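Local coordinates for protein elongation factor G (Thermus thermophilus, PDB 2DY1) that probably works as a GTP-hydrolysing translation elongation factor, and binds GTP together with a magnesium ion, at residues Ala94-Asp99 and Pro374-Pro379; His239-Val242 and Leu246-Pro249. All coordinates share one frame; numbering follows the deposited sequence.

In the fold
Both contacts draw on the GTP-binding domain, but they share no helix or strand. Contact 2 is buried within it, where helix 231-243 turns into strand 248-252, an inner strand of the large mixed sheet. Contact 1, only partly buried, joins helix 88-97 to the loop between strands 361-363 and 383-389, which belong to two other sheets. The chemistry follows the setting. At contact 1 a glutamate carboxylate takes a backbone N-H and has a lysine beside it, whereas contact 2 relies on backbone bonding, a water and apolar side chains. Their centres lie about 21 Å apart.

Contact 1 (Ala94-Asp99 and Pro374-Pro379); sequences ALEAAD and PFARLP
E96, near the end of helix 88-97, sends its side chain along the extended run P374-A376 and ends on a backbone N-H. From CB the chain leaves with CG anti to the carbonyl carbon (chi1 -90°) and stays extended from there on, which carries the carboxylate across to the A376 amide. E96 CG lies 3.6 Å from the methyl CB of A376 and, like CD, 3.4 Å from A376 N; E96 CD also passes 3.9 Å from F375 CA. OE1 then accepts the amide of A376, with A376 N at 2.7 Å from E96 OE1 and an N-H...O angle of 172°; the donor comes from the anti side of the carboxylate, 20° out of its plane. The same oxygen sits over one face of the F375 ring, 4.0 Å from F375 CD1, although the CA-CB bond of F375 points away from the helix. The other tip, OE2, turns to K287, which forms a salt bridge with it and also a hydrogen bond to P374 O, tying the carboxylate and the loop backbone to a strand of the neighbouring sheet. P374 CB rests 3.6 Å from E96 O, a carbonyl that also accepts a hydrogen bond from Y306 OH. The loop here runs from strand 361-363 to strand 383-389, so the contact fastens the loop that links two antiparallel sheets to helix 88-97. With one carboxylate oxygen on a peptide N-H and the other on a lysine, E96 is likely to remain ionised although it is buried.

Contact 2 (His239-Val242 and Leu246-Pro249); sequences HEAV and LLYP
L246 N donates to the carbonyl of A241, 2.9 Å from A241 O, with an N-H...O angle of 159°. The bond links residues five apart and draws the chain back against the last turn of helix 231-243. L246 CB comes up beside the same oxygen. The next amide, L247 N, is buried here and has no partner; it stands 3.6 Å from A241 O without bonding to it. One residue further on, a water bridges the two arms, giving one hydrogen to V242 O and the other to L247 O. This is the turn from helix to strand of an alpha/beta GTPase of the P-loop class: strand 248-252 enters the sheet between strands 129-134 and 156-165, running parallel to both. The apolar side chains follow the polar bonds. A241 CB meets one branch of L247, CD1, at 3.8 Å, and that leucine also touches L157 on the neighbouring strand. V242 and P249 reach toward each other tip to tip, V242 CG2 lying 3.7 Å from P249 CG. The valine holds CG1 anti to its own nitrogen (chi1 176°), which sets CG2 beside that nitrogen and over toward the proline ring. An alanine at V242 removes both methyls and would probably open a gap beside the P249 ring, leaving that ring without its mate on the helix. P249 also packs against M130 and I159 of the flanking strands.

Contact 1 (Ala94-Asp99 and Pro374-Pro379)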
# COMPACT_ATOMS: atom_id res chain seq x y z
N ALA A 94 1.80 9.66 3.45
CA ALA A 94 2.61 10.88 3.37
C ALA A 94 2.00 11.85 2.37
O ALA A 94 1.95 13.05 2.62
CB ALA A 94 4.05 10.55 2.96
N LEU A 95 1.51 11.33 1.24
CA LEU A 95 0.90 12.20 0.24
C LEU A 95 -0.40 12.79 0.79
O LEU A 95 -0.69 13.97 0.57
CB LEU A 95 0.68 11.42 -1.07
CG LEU A 95 2.00 11.19 -1.84
CD1 LEU A 95 1.83 10.09 -2.87
CD2 LEU A 95 2.48 12.49 -2.47
N GLU A 96 -1.18 11.98 1.50
CA GLU A 96 -2.43 12.46 2.12
C GLU A 96 -2.17 13.63 3.05
O GLU A 96 -2.97 14.57 3.14
CB GLU A 96 -3.04 11.39 3.01
CG GLU A 96 -3.99 10.44 2.41
CD GLU A 96 -4.81 9.80 3.51
OE1 GLU A 96 -5.62 8.93 3.20
OE2 GLU A 96 -4.65 10.18 4.70
N ALA A 97 -1.05 13.55 3.76
CA ALA A 97 -0.65 14.54 4.74
C ALA A 97 -0.07 15.82 4.20
O ALA A 97 0.02 16.79 4.94
CB ALA A 97 0.37 13.91 5.70
N ALA A 98 0.32 15.84 2.94
CA ALA A 98 0.99 17.02 2.38
C ALA A 98 0.11 17.81 1.43
O ALA A 98 -0.92 17.31 1.01
CB ALA A 98 2.25 16.57 1.64
N ASP A 99 0.56 19.02 1.10
CA ASP A 99 -0.17 19.86 0.17
C ASP A 99 0.49 19.89 -1.21
O ASP A 99 -0.01 20.54 -2.13
CB ASP A 99 -0.29 21.30 0.72
CG ASP A 99 -1.04 21.35 2.04
OD1 ASP A 99 -1.87 20.46 2.29
OD2 ASP A 99 -0.79 22.31 2.82
N PRO A 374 -8.52 15.12 2.93
CA PRO A 374 -7.77 14.35 1.93
C PRO A 374 -7.82 12.86 2.27
O PRO A 374 -7.74 12.47 3.44
CB PRO A 374 -6.34 14.90 2.05
CG PRO A 374 -6.56 16.32 2.56
CD PRO A 374 -7.68 16.16 3.55
N PHE A 375 -7.94 12.01 1.26
CA PHE A 375 -8.01 10.59 1.52
C PHE A 375 -7.44 9.81 0.36
O PHE A 375 -7.82 10.02 -0.79
CB PHE A 375 -9.47 10.15 1.73
CG PHE A 375 -9.61 8.72 2.19
CD1 PHE A 375 -9.54 8.42 3.53
CD2 PHE A 375 -9.72 7.68 1.26
CE1 PHE A 375 -9.58 7.09 3.97
CE2 PHE A 375 -9.75 6.35 1.70
CZ PHE A 375 -9.68 6.06 3.04
N ALA A 376 -6.50 8.91 0.68
CA ALA A 376 -5.92 8.05 -0.33
C ALA A 376 -6.16 6.63 0.15
O ALA A 376 -5.65 6.21 1.20
CB ALA A 376 -4.41 8.32 -0.47
N ARG A 377 -6.97 5.90 -0.61
CA ARG A 377 -7.34 4.53 -0.31
C ARG A 377 -6.11 3.63 -0.41
O ARG A 377 -5.27 3.84 -1.28
CB ARG A 377 -8.38 4.07 -1.32
CG ARG A 377 -9.02 2.71 -1.06
CD ARG A 377 -9.84 2.29 -2.27
NE ARG A 377 -8.96 2.02 -3.40
CZ ARG A 377 -8.41 0.84 -3.64
NH1 ARG A 377 -8.67 -0.20 -2.84
NH2 ARG A 377 -7.58 0.70 -4.66
N LEU A 378 -5.98 2.66 0.49
CA LEU A 378 -4.89 1.69 0.40
C LEU A 378 -5.43 0.44 -0.30
O LEU A 378 -6.51 -0.06 0.04
CB LEU A 378 -4.37 1.29 1.78
CG LEU A 378 -3.76 2.37 2.67
CD1 LEU A 378 -3.11 1.69 3.85
CD2 LEU A 378 -2.72 3.18 1.91
N PRO A 379 -4.71 -0.07 -1.32
CA PRO A 379 -5.14 -1.27 -2.02
C PRO A 379 -5.02 -2.41 -1.01
O PRO A 379 -4.16 -2.37 -0.16
CB PRO A 379 -4.11 -1.42 -3.14
CG PRO A 379 -3.51 -0.03 -3.29
CD PRO A 379 -3.46 0.46 -1.87

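Contact 2 (His239-Val242 and Leu246-Pro249)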
# COMPACT_ATOMS: atom_id res chain seq x y z
N HIS A 239 3.48 30.80 -9.43
CA HIS A 239 2.96 30.18 -8.21
C HIS A 239 1.53 29.68 -8.39
O HIS A 239 1.16 28.60 -7.94
CB HIS A 239 2.98 31.19 -7.06
CG HIS A 239 2.68 30.59 -5.72
ND1 HIS A 239 3.64 29.97 -4.94
CD2 HIS A 239 1.52 30.49 -5.03
CE1 HIS A 239 3.09 29.52 -3.83
NE2 HIS A 239 1.80 29.83 -3.85
N GLU A 240 0.71 30.48 -9.08
CA GLU A 240 -0.67 30.10 -9.30
C GLU A 240 -0.79 28.90 -10.23
O GLU A 240 -1.63 28.02 -10.04
CB GLU A 240 -1.43 31.32 -9.84
CG GLU A 240 -2.92 31.14 -10.00
CD GLU A 240 -3.66 30.89 -8.70
OE1 GLU A 240 -3.10 31.14 -7.61
OE2 GLU A 240 -4.81 30.44 -8.79
N ALA A 241 0.07 28.84 -11.25
CA ALA A 241 0.02 27.73 -12.17
C ALA A 241 0.43 26.42 -11.48
O ALA A 241 -0.15 25.37 -11.74
CB ALA A 241 0.93 27.98 -13.39
N VAL A 242 1.45 26.50 -10.63
CA VAL A 242 1.90 25.30 -9.93
C VAL A 242 0.80 24.85 -8.96
O VAL A 242 0.51 23.66 -8.87
CB VAL A 242 3.22 25.55 -9.19
CG1 VAL A 242 3.64 24.29 -8.37
CG2 VAL A 242 4.32 25.85 -10.21
N LEU A 246 -0.84 22.97 -13.22
CA LEU A 246 -0.69 23.28 -14.64
C LEU A 246 0.76 23.33 -15.10
O LEU A 246 1.04 23.33 -16.31
CB LEU A 246 -1.38 24.62 -14.95
CG LEU A 246 -2.89 24.66 -14.64
CD1 LEU A 246 -3.40 26.06 -14.93
CD2 LEU A 246 -3.63 23.62 -15.48
N LEU A 247 1.69 23.38 -14.15
CA LEU A 247 3.11 23.39 -14.47
C LEU A 247 3.81 22.61 -13.38
O LEU A 247 3.44 22.70 -12.22
CB LEU A 247 3.67 24.80 -14.52
CG LEU A 247 3.25 25.71 -15.70
CD1 LEU A 247 3.90 27.08 -15.52
CD2 LEU A 247 3.64 25.07 -17.03
N TYR A 248 4.84 21.86 -13.76
CA TYR A 248 5.61 21.05 -12.81
C TYR A 248 7.06 21.52 -12.86
O TYR A 248 7.80 21.13 -13.76
CB TYR A 248 5.53 19.58 -13.22
CG TYR A 248 4.11 19.07 -13.40
CD1 TYR A 248 3.73 18.42 -14.57
CD2 TYR A 248 3.14 19.26 -12.40
CE1 TYR A 248 2.43 17.96 -14.76
CE2 TYR A 248 1.84 18.80 -12.58
CZ TYR A 248 1.49 18.16 -13.77
OH TYR A 248 0.20 17.72 -13.95
N PRO A 249 7.50 22.34 -11.90
CA PRO A 249 8.89 22.81 -11.92
C PRO A 249 9.86 21.64 -11.81
O PRO A 249 9.58 20.67 -11.11
CB PRO A 249 8.99 23.69 -10.69
CG PRO A 249 7.56 24.10 -10.39
CD PRO A 249 6.78 22.85 -10.72
O HOH W 1 1.88 21.43 -10.06